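PDB 4N83: ribonucleoside-diphosphate reductase subunit beta from Streptococcus sanguinis, which probably acts with the alpha subunit in reducing ribonucleoside diphosphates to deoxyribonucleotides, and carries a dimetal centre that holds two manganese ions here. Local coordinates for residues L65-S70 and V99-Y104; L156-F161 and N258-N263; Y200-A205 and M262-D267. All blocks are in the same frame, centred on the assembly; numbering follows the deposited sequence.

Interaction 1 of 3, residues L65-S70 and V99-Y104; sequences LDTLQS and VHAKSY. With MN (manganese (II) ion), chain J.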
loop_
_atom_site.group_PDB
_atom_site.type_symbol
_atom_site.label_atom_id
_atom_site.label_comp_id
_atom_site.label_asym_id
_atom_site.label_seq_id
_atom_site.Cartn_x
_atom_site.Cartn_y
_atom_site.Cartn_z
ATOM N N LEU A 65 -10.329 6.900 12.368
ATOM C CA LEU A 65 -9.237 7.735 11.870
ATOM C C LEU A 65 -8.151 6.951 11.124
ATOM O O LEU A 65 -7.446 7.522 10.291
ATOM C CB LEU A 65 -8.616 8.524 13.020
ATOM C CG LEU A 65 -9.581 9.427 13.795
ATOM C CD1 LEU A 65 -8.929 9.933 15.073
ATOM C CD2 LEU A 65 -10.055 10.589 12.932
ATOM N N ASP A 66 -8.005 5.662 11.426
ATOM C CA ASP A 66 -7.135 4.784 10.627
ATOM C C ASP A 66 -7.817 4.393 9.312
ATOM O O ASP A 66 -7.141 4.074 8.332
ATOM C CB ASP A 66 -6.719 3.530 11.414
ATOM C CG ASP A 66 -5.407 3.716 12.168
ATOM O OD1 ASP A 66 -4.396 4.089 11.537
ATOM O OD2 ASP A 66 -5.383 3.472 13.392
ATOM N N THR A 67 -9.151 4.409 9.301
ATOM C CA THR A 67 -9.927 4.238 8.070
ATOM C C THR A 67 -9.824 5.498 7.215
ATOM O O THR A 67 -9.681 5.422 5.994
ATOM C CB THR A 67 -11.416 3.965 8.366
ATOM O OG1 THR A 67 -11.532 2.904 9.321
ATOM C CG2 THR A 67 -12.164 3.581 7.092
ATOM N N LEU A 68 -9.913 6.654 7.870
ATOM C CA LEU A 68 -9.763 7.952 7.210
ATOM C C LEU A 68 -8.425 8.069 6.482
ATOM O O LEU A 68 -8.364 8.589 5.367
ATOM C CB LEU A 68 -9.889 9.080 8.241
ATOM C CG LEU A 68 -9.655 10.515 7.765
ATOM C CD1 LEU A 68 -10.705 10.924 6.745
ATOM C CD2 LEU A 68 -9.654 11.469 8.948
ATOM N N GLN A 69 -7.364 7.585 7.123
ATOM C CA GLN A 69 -6.012 7.677 6.570
ATOM C C GLN A 69 -5.785 6.721 5.397
ATOM O O GLN A 69 -5.214 7.114 4.378
ATOM C CB GLN A 69 -4.964 7.421 7.661
ATOM C CG GLN A 69 -4.825 8.547 8.675
ATOM C CD GLN A 69 -4.095 9.757 8.119
ATOM O OE1 GLN A 69 -2.906 9.949 8.370
ATOM N NE2 GLN A 69 -4.806 10.579 7.357
ATOM N N SER A 70 -6.231 5.475 5.541
ATOM C CA SER A 70 -5.999 4.449 4.520
ATOM C C SER A 70 -6.701 4.744 3.192
ATOM O O SER A 70 -6.138 4.513 2.122
ATOM C CB SER A 70 -6.429 3.068 5.033
ATOM O OG SER A 70 -7.827 3.001 5.261
ATOM N N VAL A 99 -3.820 -1.851 7.708
ATOM C CA VAL A 99 -3.509 -2.877 8.707
ATOM C C VAL A 99 -3.862 -2.365 10.102
ATOM O O VAL A 99 -4.382 -3.116 10.928
ATOM C CB VAL A 99 -2.021 -3.298 8.666
ATOM C CG1 VAL A 99 -1.688 -4.245 9.814
ATOM C CG2 VAL A 99 -1.688 -3.955 7.334
ATOM N N HIS A 100 -3.582 -1.086 10.353
ATOM C CA HIS A 100 -3.946 -0.449 11.619
ATOM C C HIS A 100 -5.465 -0.438 11.799
ATOM O O HIS A 100 -5.969 -0.704 12.891
ATOM C CB HIS A 100 -3.410 0.987 11.696
ATOM C CG HIS A 100 -1.919 1.091 11.589
ATOM N ND1 HIS A 100 -1.271 2.284 11.360
ATOM C CD2 HIS A 100 -0.951 0.146 11.657
ATOM C CE1 HIS A 100 0.032 2.074 11.307
ATOM N NE2 HIS A 100 0.253 0.784 11.483
ATOM N N ALA A 101 -6.185 -0.134 10.723
ATOM C CA ALA A 101 -7.646 -0.116 10.748
ATOM C C ALA A 101 -8.226 -1.508 11.016
ATOM O O ALA A 101 -9.189 -1.648 11.775
ATOM C CB ALA A 101 -8.188 0.441 9.441
ATOM N N LYS A 102 -7.633 -2.527 10.395
ATOM C CA LYS A 102 -8.083 -3.910 10.577
ATOM C C LYS A 102 -7.771 -4.441 11.976
ATOM O O LYS A 102 -8.610 -5.102 12.588
ATOM C CB LYS A 102 -7.462 -4.834 9.519
ATOM C CG LYS A 102 -7.792 -6.308 9.722
ATOM C CD LYS A 102 -7.302 -7.170 8.573
ATOM C CE LYS A 102 -7.323 -8.646 8.944
ATOM N NZ LYS A 102 -8.683 -9.124 9.317
ATOM N N SER A 103 -6.569 -4.152 12.473
ATOM C CA SER A 103 -6.102 -4.680 13.762
ATOM C C SER A 103 -7.105 -4.493 14.907
ATOM O O SER A 103 -7.200 -5.344 15.794
ATOM C CB SER A 103 -4.755 -4.055 14.139
ATOM O OG SER A 103 -4.826 -2.642 14.143
ATOM N N TYR A 104 -7.849 -3.388 14.882
ATOM C CA TYR A 104 -8.880 -3.126 15.887
ATOM C C TYR A 104 -9.997 -4.169 15.844
ATOM O O TYR A 104 -10.501 -4.583 16.888
ATOM C CB TYR A 104 -9.488 -1.734 15.699
ATOM C CG TYR A 104 -8.491 -0.599 15.762
ATOM C CD1 TYR A 104 -7.740 -0.370 16.910
ATOM C CD2 TYR A 104 -8.311 0.255 14.678
ATOM C CE1 TYR A 104 -6.829 0.674 16.973
ATOM C CE2 TYR A 104 -7.407 1.300 14.731
ATOM C CZ TYR A 104 -6.666 1.508 15.879
ATOM O OH TYR A 104 -5.764 2.547 15.936
HETATM MN MN MN J . -2.459 4.959 11.545
#

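Interaction 2 of 3, residues L156-F161 and N258-N263; sequences LETFLF and NKALMN. With MN (manganese (II) ion), chain I; MN (manganese (II) ion), chain J.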
loop_
_atom_site.group_PDB
_atom_site.type_symbol
_atom_site.label_atom_id
_atom_site.label_comp_id
_atom_site.label_asym_id
_atom_site.label_seq_id
_atom_site.Cartn_x
_atom_site.Cartn_y
_atom_site.Cartn_z
ATOM N N LEU A 156 -2.764 14.565 13.322
ATOM C CA LEU A 156 -3.699 13.457 13.488
ATOM C C LEU A 156 -3.067 12.312 14.272
ATOM O O LEU A 156 -3.490 12.006 15.385
ATOM C CB LEU A 156 -4.189 12.958 12.121
ATOM C CG LEU A 156 -5.108 11.732 12.077
ATOM C CD1 LEU A 156 -6.288 11.890 13.023
ATOM C CD2 LEU A 156 -5.590 11.492 10.653
ATOM N N GLU A 157 -2.027 11.716 13.699
ATOM C CA GLU A 157 -1.485 10.452 14.200
ATOM C C GLU A 157 -0.344 10.583 15.218
ATOM O O GLU A 157 -0.064 9.628 15.944
ATOM C CB GLU A 157 -1.049 9.587 13.019
ATOM C CG GLU A 157 -2.193 9.287 12.065
ATOM C CD GLU A 157 -1.789 8.374 10.931
ATOM O OE1 GLU A 157 -0.905 8.763 10.139
ATOM O OE2 GLU A 157 -2.356 7.268 10.833
ATOM N N THR A 158 0.300 11.749 15.277
ATOM C CA THR A 158 1.401 11.983 16.223
ATOM C C THR A 158 0.934 12.630 17.535
ATOM O O THR A 158 1.644 12.566 18.539
ATOM C CB THR A 158 2.500 12.882 15.610
ATOM O OG1 THR A 158 2.643 12.595 14.213
ATOM C CG2 THR A 158 3.839 12.669 16.311
ATOM N N PHE A 159 -0.255 13.238 17.526
ATOM C CA PHE A 159 -0.726 14.051 18.653
ATOM C C PHE A 159 -2.094 13.603 19.186
ATOM O O PHE A 159 -2.190 13.127 20.319
ATOM C CB PHE A 159 -0.717 15.540 18.248
ATOM C CG PHE A 159 -1.793 16.374 18.896
ATOM C CD1 PHE A 159 -1.826 16.556 20.273
ATOM C CD2 PHE A 159 -2.763 16.997 18.119
ATOM C CE1 PHE A 159 -2.814 17.327 20.861
ATOM C CE2 PHE A 159 -3.751 17.771 18.703
ATOM C CZ PHE A 159 -3.777 17.936 20.076
ATOM N N LEU A 160 -3.140 13.745 18.375
ATOM C CA LEU A 160 -4.515 13.491 18.834
ATOM C C LEU A 160 -4.953 12.022 18.734
ATOM O O LEU A 160 -6.058 11.673 19.157
ATOM C CB LEU A 160 -5.510 14.418 18.121
ATOM C CG LEU A 160 -5.663 14.335 16.596
ATOM C CD1 LEU A 160 -6.698 13.295 16.187
ATOM C CD2 LEU A 160 -6.026 15.701 16.026
ATOM N N PHE A 161 -4.094 11.171 18.174
ATOM C CA PHE A 161 -4.274 9.716 18.260
ATOM C C PHE A 161 -3.996 9.223 19.685
ATOM O O PHE A 161 -4.553 8.215 20.120
ATOM C CB PHE A 161 -3.342 8.984 17.277
ATOM C CG PHE A 161 -4.047 8.375 16.089
ATOM C CD1 PHE A 161 -3.949 7.013 15.833
ATOM C CD2 PHE A 161 -4.793 9.159 15.220
ATOM C CE1 PHE A 161 -4.583 6.446 14.741
ATOM C CE2 PHE A 161 -5.429 8.598 14.126
ATOM C CZ PHE A 161 -5.326 7.239 13.887
ATOM N N ASN A 258 3.788 18.482 21.144
ATOM C CA ASN A 258 5.137 18.996 20.916
ATOM C C ASN A 258 5.939 18.126 19.949
ATOM O O ASN A 258 6.766 18.635 19.191
ATOM C CB ASN A 258 5.883 19.118 22.247
ATOM C CG ASN A 258 5.164 20.018 23.241
ATOM O OD1 ASN A 258 4.532 21.003 22.858
ATOM N ND2 ASN A 258 5.256 19.679 24.524
ATOM N N LYS A 259 5.697 16.816 19.987
ATOM C CA LYS A 259 6.350 15.881 19.068
ATOM C C LYS A 259 5.847 16.067 17.638
ATOM O O LYS A 259 6.621 15.960 16.686
ATOM C CB LYS A 259 6.134 14.435 19.523
ATOM C CG LYS A 259 6.848 14.096 20.822
ATOM C CD LYS A 259 6.687 12.631 21.192
ATOM C CE LYS A 259 7.511 12.286 22.422
ATOM N NZ LYS A 259 7.244 10.907 22.914
ATOM N N ALA A 260 4.551 16.344 17.496
ATOM C CA ALA A 260 3.966 16.683 16.197
ATOM C C ALA A 260 4.571 17.981 15.662
ATOM O O ALA A 260 4.832 18.107 14.464
ATOM C CB ALA A 260 2.454 16.812 16.315
ATOM N N LEU A 261 4.783 18.940 16.562
ATOM C CA LEU A 261 5.482 20.182 16.232
ATOM C C LEU A 261 6.940 19.912 15.859
ATOM O O LEU A 261 7.449 20.465 14.883
ATOM C CB LEU A 261 5.428 21.164 17.411
ATOM C CG LEU A 261 4.101 21.898 17.628
ATOM C CD1 LEU A 261 3.926 22.309 19.085
ATOM C CD2 LEU A 261 4.007 23.110 16.713
ATOM N N MET A 262 7.598 19.056 16.639
ATOM C CA MET A 262 9.016 18.759 16.442
ATOM C C MET A 262 9.285 18.028 15.127
ATOM O O MET A 262 10.322 18.245 14.498
ATOM C CB MET A 262 9.557 17.941 17.618
ATOM C CG MET A 262 11.071 17.785 17.619
ATOM S SD MET A 262 11.761 17.600 19.274
ATOM C CE MET A 262 11.550 19.259 19.924
ATOM N N ASN A 263 8.356 17.166 14.716
ATOM C CA ASN A 263 8.460 16.487 13.424
ATOM C C ASN A 263 8.312 17.462 12.258
ATOM O O ASN A 263 9.026 17.351 11.261
ATOM C CB ASN A 263 7.411 15.376 13.300
ATOM C CG ASN A 263 7.669 14.209 14.237
ATOM O OD1 ASN A 263 6.733 13.572 14.716
ATOM N ND2 ASN A 263 8.939 13.917 14.499
HETATM MN MN MN I . 0.493 7.782 9.156
HETATM MN MN MN J . -2.459 4.959 11.545
#

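Interaction 3 of 3, residues Y200-A205 and M262-D267; sequences YKFQLA and MNLGQD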
loop_
_atom_site.group_PDB
_atom_site.type_symbol
_atom_site.label_atom_id
_atom_site.label_comp_id
_atom_site.label_asym_id
_atom_site.label_seq_id
_atom_site.Cartn_x
_atom_site.Cartn_y
_atom_site.Cartn_z
ATOM N N TYR A 200 9.364 15.591 7.715
ATOM C CA TYR A 200 10.623 15.948 7.058
ATOM C C TYR A 200 10.376 16.572 5.687
ATOM O O TYR A 200 10.954 17.610 5.360
ATOM C CB TYR A 200 11.537 14.728 6.910
ATOM C CG TYR A 200 12.625 14.926 5.880
ATOM C CD1 TYR A 200 13.625 15.874 6.071
ATOM C CD2 TYR A 200 12.645 14.181 4.706
ATOM C CE1 TYR A 200 14.619 16.067 5.128
ATOM C CE2 TYR A 200 13.636 14.365 3.757
ATOM C CZ TYR A 200 14.621 15.309 3.973
ATOM O OH TYR A 200 15.609 15.498 3.034
ATOM N N LYS A 201 9.530 15.925 4.888
ATOM C CA LYS A 201 9.166 16.430 3.559
ATOM C C LYS A 201 8.422 17.764 3.641
ATOM O O LYS A 201 8.430 18.545 2.690
ATOM C CB LYS A 201 8.316 15.398 2.805
ATOM C CG LYS A 201 9.095 14.187 2.314
ATOM C CD LYS A 201 9.920 14.519 1.077
ATOM C CE LYS A 201 10.820 13.365 0.664
ATOM N NZ LYS A 201 11.727 13.737 -0.459
ATOM N N PHE A 202 7.776 18.007 4.779
ATOM C CA PHE A 202 7.156 19.297 5.076
ATOM C C PHE A 202 8.211 20.402 5.197
ATOM O O PHE A 202 8.051 21.481 4.628
ATOM C CB PHE A 202 6.328 19.188 6.367
ATOM C CG PHE A 202 5.801 20.500 6.871
ATOM C CD1 PHE A 202 4.624 21.032 6.363
ATOM C CD2 PHE A 202 6.475 21.195 7.866
ATOM C CE1 PHE A 202 4.136 22.240 6.831
ATOM C CE2 PHE A 202 5.992 22.403 8.338
ATOM C CZ PHE A 202 4.819 22.926 7.820
ATOM N N GLN A 203 9.287 20.120 5.929
ATOM C CA GLN A 203 10.367 21.091 6.153
ATOM C C GLN A 203 11.148 21.443 4.882
ATOM O O GLN A 203 11.757 22.508 4.808
ATOM C CB GLN A 203 11.337 20.582 7.223
ATOM C CG GLN A 203 10.741 20.530 8.622
ATOM C CD GLN A 203 11.610 19.759 9.599
ATOM O OE1 GLN A 203 12.833 19.901 9.602
ATOM N NE2 GLN A 203 10.982 18.941 10.438
ATOM N N LEU A 204 11.143 20.546 3.899
ATOM C CA LEU A 204 11.759 20.829 2.600
ATOM C C LEU A 204 10.963 21.888 1.849
ATOM O O LEU A 204 11.528 22.864 1.360
ATOM C CB LEU A 204 11.880 19.555 1.749
ATOM C CG LEU A 204 13.243 18.854 1.757
ATOM C CD1 LEU A 204 13.749 18.596 3.169
ATOM C CD2 LEU A 204 13.168 17.554 0.971
ATOM N N ALA A 205 9.648 21.694 1.775
ATOM C CA ALA A 205 8.757 22.633 1.092
ATOM C C ALA A 205 8.429 23.868 1.943
ATOM O O ALA A 205 7.891 24.847 1.428
ATOM C CB ALA A 205 7.477 21.929 0.665
ATOM N N MET A 262 7.598 19.056 16.639
ATOM C CA MET A 262 9.016 18.759 16.442
ATOM C C MET A 262 9.285 18.028 15.127
ATOM O O MET A 262 10.322 18.245 14.498
ATOM C CB MET A 262 9.557 17.941 17.618
ATOM C CG MET A 262 11.071 17.785 17.619
ATOM S SD MET A 262 11.761 17.600 19.274
ATOM C CE MET A 262 11.550 19.259 19.924
ATOM N N ASN A 263 8.356 17.166 14.716
ATOM C CA ASN A 263 8.460 16.487 13.424
ATOM C C ASN A 263 8.312 17.462 12.258
ATOM O O ASN A 263 9.026 17.351 11.261
ATOM C CB ASN A 263 7.411 15.376 13.300
ATOM C CG ASN A 263 7.669 14.209 14.237
ATOM O OD1 ASN A 263 6.733 13.572 14.716
ATOM N ND2 ASN A 263 8.939 13.917 14.499
ATOM N N LEU A 264 7.396 18.419 12.393
ATOM C CA LEU A 264 7.162 19.427 11.353
ATOM C C LEU A 264 8.212 20.547 11.352
ATOM O O LEU A 264 8.152 21.451 10.517
ATOM C CB LEU A 264 5.755 20.020 11.494
ATOM C CG LEU A 264 4.605 19.066 11.145
ATOM C CD1 LEU A 264 3.295 19.521 11.772
ATOM C CD2 LEU A 264 4.452 18.925 9.638
ATOM N N GLY A 265 9.164 20.489 12.281
ATOM C CA GLY A 265 10.267 21.446 12.330
ATOM C C GLY A 265 9.945 22.705 13.113
ATOM O O GLY A 265 10.560 23.750 12.893
ATOM N N GLN A 266 8.984 22.604 14.029
ATOM C CA GLN A 266 8.585 23.726 14.873
ATOM C C GLN A 266 8.944 23.456 16.329
ATOM O O GLN A 266 9.274 22.330 16.705
ATOM C CB GLN A 266 7.082 23.988 14.738
ATOM C CG GLN A 266 6.667 24.567 13.391
ATOM C CD GLN A 266 7.306 25.914 13.087
ATOM O OE1 GLN A 266 7.614 26.218 11.935
ATOM N NE2 GLN A 266 7.512 26.725 14.120
ATOM N N ASP A 267 8.866 24.504 17.143
ATOM C CA ASP A 267 9.293 24.445 18.537
ATOM C C ASP A 267 8.186 23.874 19.427
ATOM O O ASP A 267 7.004 24.018 19.110
ATOM C CB ASP A 267 9.693 25.843 19.015
ATOM C CG ASP A 267 10.792 26.457 18.163
ATOM O OD1 ASP A 267 11.845 25.809 17.991
ATOM O OD2 ASP A 267 10.603 27.585 17.663
#

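Interaction 1 of 3, residues L65-S70 and V99-Y104
Asp-66 and Tyr-104 supply the one hydrogen bond that joins residues 65-70 to 99-104: the phenol OH of Tyr-104 donates to Asp-66 OD2 over 2.7 Å. The hydroxyl meets OD2 nearly in line with its C-O bond, and the oxygen lies at the edge of the phenol ring, close to its plane. Carboxylate and ring are tilted by 36°. Tyr-104 reaches this position because its CG stands anti to its own carbonyl carbon, which lays the ring across to the facing helix.

Metal coordination takes the other carboxylate oxygen. Asp-66 OD1 binds a manganese ion at 2.1 Å, so one carboxylate links the metal to the tyrosine. The ion lies at the edge of the His-100 imidazole, in the ring plane, with ND1 at a rather long 2.9 Å. NE2 bonds to Asp-190, which fixes the ring from its far side and is consistent with ND1 turning an unprotonated edge to the metal. Glu-97, Glu-157 and Glu-191 supply further oxygens to the ion.

Apolar contact is close and slight. The CB atoms of Asp-66 and Ala-101 are 3.9 Å apart, and their CA atoms approach to 4.9 Å. The small alanine is consistent with segment axes only 8.2 Å apart, crossing at 152° between their directions. At the outer flank Thr-67 OG1 bonds to the carbonyl of Thr-63 and to the backbone N of Ile-8 of the second subunit.

This near-antiparallel pair, carrying metal ligands to a carboxylate-bridged dimetal centre, belongs to the ferritin-like bundle in the form found in ribonucleotide reductase small subunits. Tyr-104, the predicted active-site residue, probably corresponds to the radical-bearing tyrosine of the class I enzymes.

Interaction 2 of 3, residues L156-F161 and N258-N263
The methyl of Thr-158 projects onto the backbone of helix 246-263, with CG2 3.9 Å from the N of Ala-260. Its torsion explains the choice of branch: OG1 lies beside the backbone N (chi1 -36°), which leaves CG2 anti to that N and directed across the interface, whereas OG1 stays with its own helix and bonds to the carbonyl of Val-154. The hydroxyl is thereby satisfied locally, and the face offered to residues 258-263 is hydrocarbon.

Asn-263 meets this methyl from one turn farther along. The two side chains pass each other at a slant, and Asn-263 OD1 touches Thr-158 CG2 at 3.4 Å in a van der Waals contact. No hydrogen bond crosses the interface.

Ala-260 fits against two residues at once. Its CB lies 4.0 Å from Thr-158 CB and 3.9 Å from Phe-159 CB. The Phe-159 ring itself leads off from the contact and rests on Leu-253 and Ala-257, earlier on helix 246-263, so only the base of this side chain takes part here. The small alanine suits the close backbones: the CA atoms of Thr-158 and Ala-260 are 5.4 Å apart, and the segment axes come within 8.2 Å at 144° between their directions.

Glu-157, just before Thr-158, leaves the helix roughly a quarter turn round from it and bridges the metals, OE1 binding one manganese ion at 2.0 Å and OE2 the second at 2.4 Å. Helix 148-160, which widens into a pi-type turn over residues 156-160 near its C-terminal end, thus carries a metal ligand on one flank and packs against helix 246-263 with another. Leu-156 packs on helix 49-78, Leu-160 on helix 211-240, and helix 211-240 also receives Leu-261 from the opposing segment.

Interaction 3 of 3, residues Y200-A205 and M262-D267
Gln-203 and Phe-202 of helix 178-206 meet a Schellman motif, the turn that ends helix 246-263 at Gly-265. In the first shell, Leu-264 CD2 lies over one face of the Phe-202 ring, 3.7 Å from the centroid and 23° off the ring normal, a CH-pi contact displaced toward the rim. The two side chains cross at about a right angle, with the methyl carbon 3.5 Å from Phe-202 CG. Beside this apolar pair, Gln-203 NE2 reaches the carbonyl O of Asn-263 at 2.7 Å, but the N-H...O angle of 122° marks the bond as weak. NE2 also stands 3.0 Å from Gly-265 N; both are donors, so this approach gives no second bond, and the amide's hold on the helix end is slight.

Torsions set both approaches. Phe-202 CG is anti to the backbone N, which turns the ring to meet the leucine, and the Gln-203 chain runs extended beyond CG to carry its amide to the helix end. The CA atoms of Phe-202 and Leu-264 are 6.3 Å apart.

The next shell holds these groups in place. Phe-202 also packs on Ile-151 of helix 148-160 and Leu-217 of helix 211-240, while Leu-264 rests on Val-154 and Met-221 of the same two helices. One outer end of the contact, at Tyr-200 and Lys-201, is tied to Asp-15 by a hydrogen bond from the phenol OH and a salt bridge from NZ.

Gly-265, at a positive phi of 87°, reverses the chain. A weak bond of 3.4 Å from its N to Met-262 O and a probable one from Gln-266 N to Leu-261 O lead back into the last turn. Gly-265 CA lies over one face of the Gln-203 amide, 3.5 Å from CD.

How the interactions relate
Interaction 1 and residues 156-161 of interaction 2 are buried and meet at the dimetal centre, where Asp-66 and Glu-157 bind the same manganese ion and Phe-161 packs against Asp-66. Interaction 3, about 25 Å from interaction 1 between centres, is only partly buried and lies toward the surface. Interactions 2 and 3 share Met-262 and Asn-263 on helix 246-263, with centres about 11 Å apart: one uses the helix side, the other its C-terminal turn. Chemistry follows place. Residues 65-70 and 99-104 join through a carboxylate divided between metal and phenol, 156-161 and 258-263 through van der Waals contacts with no hydrogen bond, and 200-205 and 262-267 through a CH-pi contact and a weak amide bond.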